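PDB 3FDH: SusD homolog from Bacteroides thetaiotaomicron VPI-5482, which probably binds glycans at the outer cell surface and helps pass them to a partner SusC-like transporter, as in other SusD-family lipoproteins. Local coordinates for residues S31-N36 with T330-Y335; N77-I82 with D129-Q134; R90-Q95 with G110-M115; G268-A273 with Q419-M424. One frame throughout, in Å; residues are numbered along the deposited sequence. Where two conformers were deposited one is given.

Contact 1: S31-N36 with T330-Y335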
loop_
_atom_site.group_PDB
_atom_site.type_symbol
_atom_site.label_atom_id
_atom_site.label_comp_id
_atom_site.label_asym_id
_atom_site.label_seq_id
_atom_site.Cartn_x
_atom_site.Cartn_y
_atom_site.Cartn_z
ATOM N N SER A 31 -5.114 -12.575 6.152
ATOM C CA SER A 31 -6.191 -11.703 5.671
ATOM C C SER A 31 -5.767 -10.247 5.529
ATOM O O SER A 31 -6.179 -9.567 4.565
ATOM C CB SER A 31 -7.456 -11.839 6.529
ATOM O OG SER A 31 -7.289 -11.291 7.816
ATOM N N THR A 32 -4.932 -9.784 6.450
ATOM C CA THR A 32 -4.447 -8.397 6.415
ATOM C C THR A 32 -3.593 -8.151 5.172
ATOM O O THR A 32 -3.710 -7.112 4.512
ATOM C CB THR A 32 -3.752 -7.970 7.724
ATOM O OG1 THR A 32 -4.701 -8.090 8.797
ATOM C CG2 THR A 32 -3.298 -6.528 7.631
ATOM N N ALA A 33 -2.764 -9.120 4.838
ATOM C CA ALA A 33 -1.880 -8.989 3.670
ATOM C C ALA A 33 -2.655 -9.191 2.386
ATOM O O ALA A 33 -2.799 -8.302 1.548
ATOM C CB ALA A 33 -0.733 -9.976 3.768
ATOM N N PHE A 34 -3.198 -10.384 2.270
ATOM C CA PHE A 34 -3.857 -10.809 1.031
ATOM C C PHE A 34 -5.124 -10.039 0.621
ATOM O O PHE A 34 -5.276 -9.660 -0.548
ATOM C CB PHE A 34 -4.177 -12.303 1.069
ATOM C CG PHE A 34 -4.633 -12.829 -0.249
ATOM C CD1 PHE A 34 -3.710 -13.265 -1.188
ATOM C CD2 PHE A 34 -5.970 -12.865 -0.566
ATOM C CE1 PHE A 34 -4.126 -13.736 -2.444
ATOM C CE2 PHE A 34 -6.397 -13.339 -1.817
ATOM C CZ PHE A 34 -5.458 -13.775 -2.751
ATOM N N SER A 35 -6.024 -9.843 1.571
ATOM C CA SER A 35 -7.325 -9.245 1.283
ATOM C C SER A 35 -7.508 -7.774 1.619
ATOM O O SER A 35 -8.254 -7.057 0.960
ATOM C CB SER A 35 -8.405 -10.016 2.039
ATOM O OG SER A 35 -8.453 -11.380 1.641
ATOM N N ASN A 36 -6.857 -7.350 2.683
ATOM C CA ASN A 36 -7.025 -6.020 3.216
ATOM C C ASN A 36 -6.118 -4.968 2.644
ATOM O O ASN A 36 -6.598 -3.992 2.083
ATOM C CB ASN A 36 -6.914 -6.056 4.732
ATOM C CG ASN A 36 -7.949 -6.980 5.348
ATOM O OD1 ASN A 36 -8.807 -7.531 4.627
ATOM N ND2 ASN A 36 -7.878 -7.170 6.652
ATOM N N THR A 330 3.836 -9.848 -0.420
ATOM C CA THR A 330 3.011 -8.712 -0.109
ATOM C C THR A 330 3.743 -7.965 0.992
ATOM O O THR A 330 4.017 -8.502 2.065
ATOM C CB THR A 330 1.593 -9.077 0.363
ATOM O OG1 THR A 330 0.870 -9.677 -0.713
ATOM C CG2 THR A 330 0.868 -7.834 0.846
ATOM N N LEU A 331 4.072 -6.720 0.691
ATOM C CA LEU A 331 4.807 -5.860 1.626
ATOM C C LEU A 331 3.809 -4.997 2.448
ATOM O O LEU A 331 3.201 -4.036 1.952
ATOM C CB LEU A 331 5.863 -5.023 0.873
ATOM C CG LEU A 331 6.900 -5.827 0.087
ATOM C CD1 LEU A 331 7.927 -4.879 -0.585
ATOM C CD2 LEU A 331 7.526 -6.859 0.960
ATOM N N LEU A 332 3.612 -5.398 3.710
ATOM C CA LEU A 332 2.765 -4.647 4.654
ATOM C C LEU A 332 3.461 -3.332 4.928
ATOM O O LEU A 332 2.816 -2.307 5.144
ATOM C CB LEU A 332 2.446 -5.398 5.925
ATOM C CG LEU A 332 1.476 -6.574 5.770
ATOM C CD1 LEU A 332 1.140 -7.206 7.149
ATOM C CD2 LEU A 332 0.184 -6.160 5.083
HETATM N N MSE A 333 4.790 -3.375 4.900
HETATM C CA MSE A 333 5.563 -2.140 4.960
HETATM C C MSE A 333 6.974 -2.446 4.576
HETATM O O MSE A 333 7.626 -3.311 5.193
HETATM C CB MSE A 333 5.462 -1.437 6.319
HETATM C CG MSE A 333 5.967 0.035 6.226
HETATM SE SE MSE A 333 6.239 0.921 7.937
HETATM C CE MSE A 333 7.257 2.415 7.239
ATOM N N SER A 334 7.410 -1.765 3.515
ATOM C CA SER A 334 8.740 -1.977 2.950
ATOM C C SER A 334 9.856 -1.153 3.555
ATOM O O SER A 334 9.667 -0.090 4.150
ATOM C CB SER A 334 8.711 -1.755 1.460
ATOM O OG SER A 334 8.438 -0.400 1.157
ATOM N N TYR A 335 11.063 -1.695 3.386
ATOM C CA TYR A 335 12.228 -0.982 3.810
ATOM C C TYR A 335 12.346 0.297 3.003
ATOM O O TYR A 335 12.666 1.359 3.542
ATOM C CB TYR A 335 13.474 -1.834 3.643
ATOM C CG TYR A 335 14.789 -1.119 3.908
ATOM C CD1 TYR A 335 15.130 -0.645 5.162
ATOM C CD2 TYR A 335 15.720 -0.950 2.880
ATOM C CE1 TYR A 335 16.332 0.013 5.367
ATOM C CE2 TYR A 335 16.929 -0.329 3.092
ATOM C CZ TYR A 335 17.235 0.149 4.319
ATOM O OH TYR A 335 18.470 0.751 4.490
#
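The flat groups that T330 and L332 meet are backbone peptides of helix 21-37. L332 CD2 lies 4.0 Å from T32 O, and T330 CG2 lies 3.8 Å from A33 O. The one aromatic ring of the helical segment, that of F34, is turned away from the contact and has S35 OG at its edge, in the ring plane. The A33 methyl meets both side chains: CB is 4.0 Å from T330 CG2 and 4.1 Å from L332 CD2. T330 reaches it by the methyl branch, which stands anti to the backbone N, while OG1 (chi1 -67°) sits beside that N and bonds to Y243 OH. Strand 330-331 pairs antiparallel with strand 238-240, and a classic beta bulge follows directly, with L332 and M333 both facing A238. The chain turns a corner at L332, whose side chain packs on the helix; M333 goes instead to helices 191-208 and 335-348. The helix too departs from regularity, widening into a pi-type turn at 32-36, in which S31 O takes bonds from both S35 N and N36 N, each at 3.0 Å.

Contact 2: N77-I82 with D129-Q134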
loop_
_atom_site.group_PDB
_atom_site.type_symbol
_atom_site.label_atom_id
_atom_site.label_comp_id
_atom_site.label_asym_id
_atom_site.label_seq_id
_atom_site.Cartn_x
_atom_site.Cartn_y
_atom_site.Cartn_z
ATOM N N ASN A 77 -16.867 -5.710 0.191
ATOM C CA ASN A 77 -16.092 -6.880 0.594
ATOM C C ASN A 77 -14.839 -6.506 1.377
ATOM O O ASN A 77 -14.537 -7.098 2.427
ATOM C CB ASN A 77 -15.687 -7.730 -0.601
ATOM C CG ASN A 77 -16.833 -8.519 -1.172
ATOM O OD1 ASN A 77 -17.855 -8.733 -0.515
ATOM N ND2 ASN A 77 -16.669 -8.968 -2.419
ATOM N N SER A 78 -14.119 -5.509 0.864
ATOM C CA SER A 78 -12.897 -5.047 1.506
ATOM C C SER A 78 -13.200 -4.524 2.882
ATOM O O SER A 78 -12.514 -4.797 3.842
ATOM C CB SER A 78 -12.235 -3.941 0.715
ATOM O OG SER A 78 -11.776 -4.472 -0.505
ATOM N N TRP A 79 -14.243 -3.711 2.925
ATOM C CA TRP A 79 -14.779 -3.131 4.167
ATOM C C TRP A 79 -15.090 -4.223 5.205
ATOM O O TRP A 79 -14.629 -4.220 6.345
ATOM C CB TRP A 79 -16.042 -2.330 3.814
ATOM C CG TRP A 79 -16.909 -1.877 4.937
ATOM C CD1 TRP A 79 -17.960 -2.557 5.459
ATOM C CD2 TRP A 79 -16.864 -0.611 5.630
ATOM N NE1 TRP A 79 -18.565 -1.811 6.447
ATOM C CE2 TRP A 79 -17.905 -0.616 6.571
ATOM C CE3 TRP A 79 -16.048 0.524 5.542
ATOM C CZ2 TRP A 79 -18.141 0.463 7.435
ATOM C CZ3 TRP A 79 -16.288 1.593 6.404
ATOM C CH2 TRP A 79 -17.318 1.555 7.321
ATOM N N ASN A 80 -15.918 -5.153 4.801
ATOM C CA ASN A 80 -16.271 -6.264 5.700
ATOM C C ASN A 80 -15.048 -7.043 6.153
ATOM O O ASN A 80 -14.922 -7.439 7.303
ATOM C CB ASN A 80 -17.252 -7.204 5.023
ATOM C CG ASN A 80 -18.625 -6.598 4.896
ATOM O OD1 ASN A 80 -19.040 -5.786 5.732
ATOM N ND2 ASN A 80 -19.352 -7.005 3.864
ATOM N N GLY A 81 -14.106 -7.196 5.243
ATOM C CA GLY A 81 -12.888 -7.976 5.517
ATOM C C GLY A 81 -11.956 -7.321 6.527
ATOM O O GLY A 81 -11.395 -7.979 7.402
ATOM N N ILE A 82 -11.840 -6.010 6.417
ATOM C CA ILE A 82 -11.004 -5.234 7.315
ATOM C C ILE A 82 -11.594 -5.279 8.735
ATOM O O ILE A 82 -10.885 -5.518 9.699
ATOM C CB ILE A 82 -10.823 -3.797 6.813
ATOM C CG1 ILE A 82 -9.960 -3.809 5.533
ATOM C CG2 ILE A 82 -10.189 -2.934 7.900
ATOM C CD1 ILE A 82 -10.167 -2.537 4.662
ATOM N N ASP A 129 -14.035 8.995 8.785
ATOM C CA ASP A 129 -14.793 8.769 10.010
ATOM C C ASP A 129 -15.554 7.472 9.803
ATOM O O ASP A 129 -16.143 7.244 8.729
ATOM C CB ASP A 129 -15.788 9.868 10.278
ATOM C CG ASP A 129 -15.129 11.174 10.704
ATOM O OD1 ASP A 129 -13.904 11.365 10.547
ATOM O OD2 ASP A 129 -15.883 12.012 11.192
ATOM N N ALA A 130 -15.619 6.663 10.856
ATOM C CA ALA A 130 -16.165 5.318 10.709
ATOM C C ALA A 130 -16.252 4.584 12.048
ATOM O O ALA A 130 -15.584 4.973 13.014
ATOM C CB ALA A 130 -15.213 4.507 9.724
ATOM N N PRO A 131 -17.117 3.555 12.135
ATOM C CA PRO A 131 -17.173 2.815 13.391
ATOM C C PRO A 131 -15.840 2.182 13.688
ATOM O O PRO A 131 -15.119 1.776 12.771
ATOM C CB PRO A 131 -18.244 1.741 13.134
ATOM C CG PRO A 131 -19.120 2.316 12.022
ATOM C CD PRO A 131 -18.203 3.195 11.197
ATOM N N CYS A 132 -15.496 2.137 14.965
ATOM C CA CYS A 132 -14.244 1.496 15.375
ATOM C C CYS A 132 -14.276 1.066 16.841
ATOM O O CYS A 132 -14.325 -0.115 17.166
ATOM C CB CYS A 132 -13.083 2.448 15.123
ATOM S SG CYS A 132 -11.452 1.725 15.406
ATOM N N SER A 133 -14.282 2.059 17.702
ATOM C CA SER A 133 -14.302 1.828 19.150
ATOM C C SER A 133 -15.483 0.977 19.588
ATOM O O SER A 133 -15.410 0.256 20.580
ATOM C CB SER A 133 -14.335 3.167 19.905
ATOM O OG SER A 133 -15.596 3.829 19.800
ATOM N N GLN A 134 -16.563 1.039 18.824
ATOM C CA GLN A 134 -17.784 0.302 19.164
ATOM C C GLN A 134 -18.048 -0.867 18.239
ATOM O O GLN A 134 -18.943 -1.658 18.472
ATOM C CB GLN A 134 -18.991 1.238 19.229
ATOM C CG GLN A 134 -18.837 2.230 20.357
ATOM C CD GLN A 134 -20.061 3.076 20.603
ATOM O OE1 GLN A 134 -21.063 2.969 19.894
ATOM N NE2 GLN A 134 -19.992 3.927 21.628
#
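W79, near the start of helix 76-95, meets A130 and P131 of the short, weakly bonded strand at about 130-131, which follows helix 106-127 and lies antiparallel to strand 151-152. A single ring atom does the touching: CH2, at the far corner of the six-membered ring, is 4.3 Å from A130 CB and likewise 4.3 Å from P131 CD. Both carbons approach the indole obliquely. The backbones stay well apart, the nearest CA pair, W79 and A130, being 10.8 Å from each other, so the length of the indole spans the gap. The W79 side chain starts with CG nearly anti to the backbone N (chi1 168°), and chi2 of -91° sets the ring about square to the CA-CB-CG plane. SusD-like proteins are built on a largely helical, TPR-related framework, and here the indole joins one of its helices to a small two-stranded sheet. The partners offer what suits such a ring, a methyl and a prolyl methylene, and all three residues are buried. Other groups fix the rotation of the indole. Its NE1 is bonded to D470 OD2 in helix 468-473, F127 meets it edge-to-face, and Y83, one turn further along the same helix, meets it with the ring planes at about 60°. Y83 serves the strand as well, its OH bonding to P131 O. On the strand side, A130 also rests on I123 of helix 106-127 and P131 on M151 of the neighbouring strand.

Contact 3: R90-Q95 with G110-M115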
loop_
_atom_site.group_PDB
_atom_site.type_symbol
_atom_site.label_atom_id
_atom_site.label_comp_id
_atom_site.label_asym_id
_atom_site.label_seq_id
_atom_site.Cartn_x
_atom_site.Cartn_y
_atom_site.Cartn_z
ATOM N N ARG A 90 -8.824 -8.365 17.930
ATOM C CA ARG A 90 -9.327 -7.928 19.225
ATOM C C ARG A 90 -9.677 -9.114 20.093
ATOM O O ARG A 90 -9.542 -9.063 21.311
ATOM C CB ARG A 90 -10.499 -6.969 19.084
ATOM C CG ARG A 90 -10.024 -5.597 18.663
ATOM C CD ARG A 90 -11.171 -4.686 18.343
ATOM N NE ARG A 90 -10.751 -3.296 18.222
ATOM C CZ ARG A 90 -11.528 -2.306 17.792
ATOM N NH1 ARG A 90 -12.753 -2.554 17.375
ATOM N NH2 ARG A 90 -11.070 -1.065 17.774
ATOM N N ILE A 91 -10.094 -10.187 19.437
ATOM C CA ILE A 91 -10.410 -11.441 20.158
ATOM C C ILE A 91 -9.101 -11.982 20.733
ATOM O O ILE A 91 -9.039 -12.411 21.882
ATOM C CB ILE A 91 -11.120 -12.476 19.264
ATOM C CG1 ILE A 91 -12.574 -12.040 19.016
ATOM C CG2 ILE A 91 -11.105 -13.847 19.908
ATOM C CD1 ILE A 91 -13.288 -12.796 17.894
ATOM N N ILE A 92 -8.034 -11.899 19.949
ATOM C CA ILE A 92 -6.732 -12.374 20.407
ATOM C C ILE A 92 -6.303 -11.556 21.626
ATOM O O ILE A 92 -5.825 -12.077 22.641
ATOM C CB ILE A 92 -5.647 -12.199 19.330
ATOM C CG1 ILE A 92 -5.908 -13.128 18.119
ATOM C CG2 ILE A 92 -4.288 -12.470 19.946
ATOM C CD1 ILE A 92 -4.954 -12.907 16.894
ATOM N N ILE A 93 -6.519 -10.258 21.514
ATOM C CA ILE A 93 -6.047 -9.321 22.535
ATOM C C ILE A 93 -6.740 -9.637 23.834
ATOM O O ILE A 93 -6.128 -9.654 24.899
ATOM C CB ILE A 93 -6.251 -7.850 22.130
ATOM C CG1 ILE A 93 -5.403 -7.529 20.886
ATOM C CG2 ILE A 93 -5.934 -6.958 23.327
ATOM C CD1 ILE A 93 -5.629 -6.177 20.284
ATOM N N ASP A 94 -8.020 -9.941 23.725
ATOM C CA ASP A 94 -8.805 -10.313 24.903
ATOM C C ASP A 94 -8.403 -11.680 25.428
ATOM O O ASP A 94 -8.214 -11.870 26.621
ATOM C CB ASP A 94 -10.306 -10.303 24.643
ATOM C CG ASP A 94 -10.875 -8.893 24.567
ATOM O OD1 ASP A 94 -10.145 -7.915 24.869
ATOM O OD2 ASP A 94 -12.066 -8.777 24.210
ATOM N N GLN A 95 -8.263 -12.630 24.520
ATOM C CA GLN A 95 -7.893 -13.995 24.941
ATOM C C GLN A 95 -6.533 -14.019 25.619
ATOM O O GLN A 95 -6.289 -14.847 26.491
ATOM C CB GLN A 95 -7.915 -14.983 23.778
ATOM C CG GLN A 95 -9.322 -15.315 23.336
ATOM C CD GLN A 95 -9.392 -16.383 22.254
ATOM O OE1 GLN A 95 -8.393 -16.993 21.875
ATOM N NE2 GLN A 95 -10.575 -16.593 21.745
ATOM N N GLY A 110 0.956 -8.773 21.380
ATOM C CA GLY A 110 1.571 -7.613 20.774
ATOM C C GLY A 110 1.464 -7.674 19.268
ATOM O O GLY A 110 1.204 -6.679 18.595
HETATM N N MSE A 111 1.666 -8.861 18.732
HETATM C CA MSE A 111 1.574 -9.008 17.274
HETATM C C MSE A 111 0.153 -8.639 16.823
HETATM O O MSE A 111 -0.052 -7.973 15.787
HETATM C CB MSE A 111 1.908 -10.437 16.840
HETATM C CG MSE A 111 3.305 -10.881 17.214
HETATM SE SE MSE A 111 3.611 -12.754 16.859
HETATM C CE MSE A 111 5.438 -12.883 17.464
ATOM N N ALA A 112 -0.814 -9.120 17.585
ATOM C CA ALA A 112 -2.238 -8.863 17.326
ATOM C C ALA A 112 -2.556 -7.381 17.450
ATOM O O ALA A 112 -3.385 -6.854 16.711
ATOM C CB ALA A 112 -3.137 -9.687 18.267
ATOM N N GLU A 113 -1.863 -6.709 18.360
ATOM C CA GLU A 113 -2.079 -5.269 18.598
ATOM C C GLU A 113 -1.583 -4.485 17.393
ATOM O O GLU A 113 -2.215 -3.527 16.941
ATOM C CB GLU A 113 -1.407 -4.810 19.901
ATOM C CG GLU A 113 -2.248 -5.212 21.112
ATOM C CD GLU A 113 -1.527 -5.181 22.460
ATOM O OE1 GLU A 113 -0.287 -5.257 22.488
ATOM O OE2 GLU A 113 -2.230 -5.139 23.504
ATOM N N VAL A 114 -0.491 -4.960 16.830
ATOM C CA VAL A 114 0.055 -4.364 15.612
ATOM C C VAL A 114 -0.935 -4.581 14.437
ATOM O O VAL A 114 -1.198 -3.692 13.626
ATOM C CB VAL A 114 1.462 -4.932 15.267
ATOM C CG1 VAL A 114 1.926 -4.463 13.830
ATOM C CG2 VAL A 114 2.482 -4.525 16.340
HETATM N N MSE A 115 -1.521 -5.765 14.361
HETATM C CA MSE A 115 -2.449 -6.012 13.251
HETATM C C MSE A 115 -3.712 -5.216 13.455
HETATM O O MSE A 115 -4.369 -4.828 12.490
HETATM C CB MSE A 115 -2.809 -7.488 13.093
HETATM C CG MSE A 115 -1.662 -8.398 12.709
HETATM SE SE MSE A 115 -1.295 -8.125 10.854
HETATM C CE MSE A 115 0.185 -6.938 10.898
#
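I92 and A112 make the tight part of this helix-helix contact. I92 CG2 lies only 3.4 Å from A112 CB, closer than carbons usually pack, and I92 CB follows at 3.7 Å from the same methyl. The CG2 branch is anti to the backbone N, which aims it across at A112, while CD1 of I92 also comes within 3.9 Å of A112 CB. The small alanine lets the helices close in here: the axes of the two segments approach to 8.6 Å, and the CA atoms of I93 and A112 to 6.5 Å.

One residue on, the packing is at ordinary distances, and I93 is partly exposed. I93 CD1 rests on the methylene CG of E113 at 3.6 Å, and I93 CG1 is 4.1 Å from A112 CB. The I93 and E113 side chains meet at a slant, and E113, extended beyond CG, carries its carboxylate past the isoleucine to N171, which bonds OE1. D94, on the outer side of its helix, is exposed.

With their directions 151° apart, helices 76-95 and 106-127 form a nearly antiparallel helical hairpin, of the kind expected in this TPR-related family. Helix 21-37 covers the I92 side through S21 and I24. On the other flank lies helix 154-171, with Y164 against I93 and D167 against E113, and helix 191-208 packs behind M111 and V114 through W194.

Contact 4: G268-A273 with Q419-M424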
loop_
_atom_site.group_PDB
_atom_site.type_symbol
_atom_site.label_atom_id
_atom_site.label_comp_id
_atom_site.label_asym_id
_atom_site.label_seq_id
_atom_site.Cartn_x
_atom_site.Cartn_y
_atom_site.Cartn_z
ATOM N N GLY A 268 4.542 5.607 -17.668
ATOM C CA GLY A 268 5.585 5.423 -18.694
ATOM C C GLY A 268 6.256 6.746 -19.035
ATOM O O GLY A 268 7.477 6.839 -19.201
ATOM N N THR A 269 5.455 7.796 -19.098
ATOM C CA THR A 269 5.989 9.127 -19.387
ATOM C C THR A 269 7.046 9.522 -18.348
ATOM O O THR A 269 8.088 10.048 -18.676
ATOM C CB THR A 269 4.864 10.173 -19.364
ATOM O OG1 THR A 269 3.881 9.824 -20.345
ATOM C CG2 THR A 269 5.405 11.590 -19.686
ATOM N N LYS A 270 6.734 9.270 -17.082
ATOM C CA LYS A 270 7.660 9.593 -15.973
ATOM C C LYS A 270 8.925 8.766 -16.089
ATOM O O LYS A 270 10.055 9.261 -16.046
ATOM C CB LYS A 270 7.013 9.318 -14.623
ATOM C CG LYS A 270 5.828 10.225 -14.266
ATOM C CD LYS A 270 5.214 9.860 -12.936
ATOM C CE LYS A 270 4.026 10.791 -12.536
ATOM N NZ LYS A 270 2.806 10.712 -13.390
ATOM N N LEU A 271 8.730 7.465 -16.200
ATOM C CA LEU A 271 9.882 6.551 -16.299
ATOM C C LEU A 271 10.827 6.933 -17.449
ATOM O O LEU A 271 12.079 6.875 -17.332
ATOM C CB LEU A 271 9.413 5.073 -16.442
ATOM C CG LEU A 271 8.615 4.496 -15.270
ATOM C CD1 LEU A 271 7.962 3.099 -15.601
ATOM C CD2 LEU A 271 9.522 4.414 -14.032
ATOM N N LEU A 272 10.223 7.311 -18.566
ATOM C CA LEU A 272 10.967 7.668 -19.774
ATOM C C LEU A 272 11.688 8.971 -19.572
ATOM O O LEU A 272 12.797 9.151 -20.025
ATOM C CB LEU A 272 10.036 7.783 -21.013
ATOM C CG LEU A 272 9.477 6.473 -21.609
ATOM C CD1 LEU A 272 8.293 6.772 -22.571
ATOM C CD2 LEU A 272 10.616 5.703 -22.296
ATOM N N ALA A 273 11.056 9.870 -18.847
ATOM C CA ALA A 273 11.626 11.196 -18.644
ATOM C C ALA A 273 12.902 11.069 -17.824
ATOM O O ALA A 273 13.843 11.796 -18.008
ATOM C CB ALA A 273 10.647 12.116 -17.970
ATOM N N GLN A 419 10.179 9.936 -6.353
ATOM C CA GLN A 419 10.896 8.687 -6.220
ATOM C C GLN A 419 10.144 7.680 -5.354
ATOM O O GLN A 419 10.144 6.479 -5.646
ATOM C CB GLN A 419 12.367 8.895 -5.738
ATOM C CG GLN A 419 13.270 9.576 -6.793
ATOM C CD GLN A 419 13.326 8.810 -8.136
ATOM O OE1 GLN A 419 13.400 7.577 -8.165
ATOM N NE2 GLN A 419 13.305 9.547 -9.241
ATOM N N LYS A 420 9.446 8.161 -4.326
ATOM C CA LYS A 420 8.690 7.275 -3.460
ATOM C C LYS A 420 7.613 6.665 -4.327
ATOM O O LYS A 420 7.373 5.479 -4.316
ATOM C CB LYS A 420 8.089 8.048 -2.264
ATOM C CG LYS A 420 7.412 7.185 -1.246
ATOM C CD LYS A 420 6.892 7.954 -0.048
ATOM C CE LYS A 420 6.537 7.057 1.132
ATOM N NZ LYS A 420 5.604 7.797 2.113
ATOM N N TYR A 421 6.936 7.537 -5.052
ATOM C CA TYR A 421 5.885 7.155 -6.020
ATOM C C TYR A 421 6.350 6.091 -7.016
ATOM O O TYR A 421 5.719 5.034 -7.116
ATOM C CB TYR A 421 5.270 8.385 -6.716
ATOM C CG TYR A 421 4.293 8.017 -7.809
ATOM C CD1 TYR A 421 4.737 7.846 -9.118
ATOM C CD2 TYR A 421 2.932 7.892 -7.561
ATOM C CE1 TYR A 421 3.888 7.464 -10.131
ATOM C CE2 TYR A 421 2.061 7.523 -8.575
ATOM C CZ TYR A 421 2.519 7.324 -9.858
ATOM O OH TYR A 421 1.638 6.964 -10.896
ATOM N N LEU A 422 7.531 6.269 -7.627
ATOM C CA LEU A 422 8.041 5.311 -8.607
ATOM C C LEU A 422 8.470 3.978 -7.986
ATOM O O LEU A 422 8.297 2.913 -8.594
ATOM C CB LEU A 422 9.224 5.915 -9.405
ATOM C CG LEU A 422 8.773 7.102 -10.276
ATOM C CD1 LEU A 422 10.032 7.689 -10.946
ATOM C CD2 LEU A 422 7.760 6.672 -11.349
ATOM N N ALA A 423 9.008 4.044 -6.769
ATOM C CA ALA A 423 9.424 2.825 -6.032
ATOM C C ALA A 423 8.294 1.908 -5.603
ATOM O O ALA A 423 8.433 0.707 -5.492
ATOM C CB ALA A 423 10.221 3.194 -4.792
HETATM N N MSE A 424 7.163 2.531 -5.360
HETATM C CA MSE A 424 5.982 1.882 -4.750
HETATM C C MSE A 424 4.965 1.317 -5.765
HETATM O O MSE A 424 3.943 0.728 -5.446
HETATM C CB MSE A 424 5.444 2.779 -3.640
HETATM C CG MSE A 424 6.388 2.867 -2.517
HETATM SE SE MSE A 424 5.887 3.892 -0.977
HETATM C CE MSE A 424 4.512 2.761 -0.175
HETATM O O HOH W 1 1.888 8.022 -13.467
#
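K270 and Y421 are brought together by a bend in one and a swing in the other. The lysine runs extended as far as CE and then turns at chi4 (66°), so that its methylenes pass the phenol and the ammonium folds toward the hydroxyl. The tyrosine has CG anti to its own N (chi1 174°), which sends the ring out toward helix 265-274. The lysine chain runs roughly perpendicular to the tyrosine side chain, K270 CD being 3.9 Å from Y421 CE1, with an oblique approach to the ring.

Their polar ends are joined through water 1, which accepts from K270 NZ at 2.8 Å and donates to Y421 OH, also at 2.8 Å. Each end has a second partner in a loop carbonyl, T450 O for the lysine and I49 O for the tyrosine, so each group has two partners, the water and a carbonyl. Beside this bridge is a purely apolar patch: L271 and L422 lie alongside one another, running in opposite senses, CD2 to CD2 at 3.9 Å, and K270 CB sits 4.3 Å from L422 CD2.

The axes of segments 268-273 and 419-423 stay 11.6 Å apart and run at 115° to each other, so long side chains make the join. L267 of helix 265-274 extends it onto Y421 and L422. Behind helix 412-423, F340 of helix 335-348 packs on K420 and A423, while T434 of helix 431-443 touches Y421.

How the contacts relate
Contacts 1, 2 and 3 form a connected group, their centres about 17 Å from one another. N36 of contact 1 packs on G81 and I82 of contact 2, and M115 of contact 3 touches both T32 and L332 of contact 1. Contacts 2 and 3 share helix 76-95 and are tied by a probable hydrogen bond from R90 NH1 to C132 O, 2.9 Å. Contact 4 touches none of them, though its nearest atoms come within about 5 Å of contact 1, centres about 22 Å apart; it lies across the chain's centre from contacts 2 and 3, about 33 and 38 Å between centres. Along the sequence contact 1 encloses contacts 2 and 3 and interleaves with contact 4.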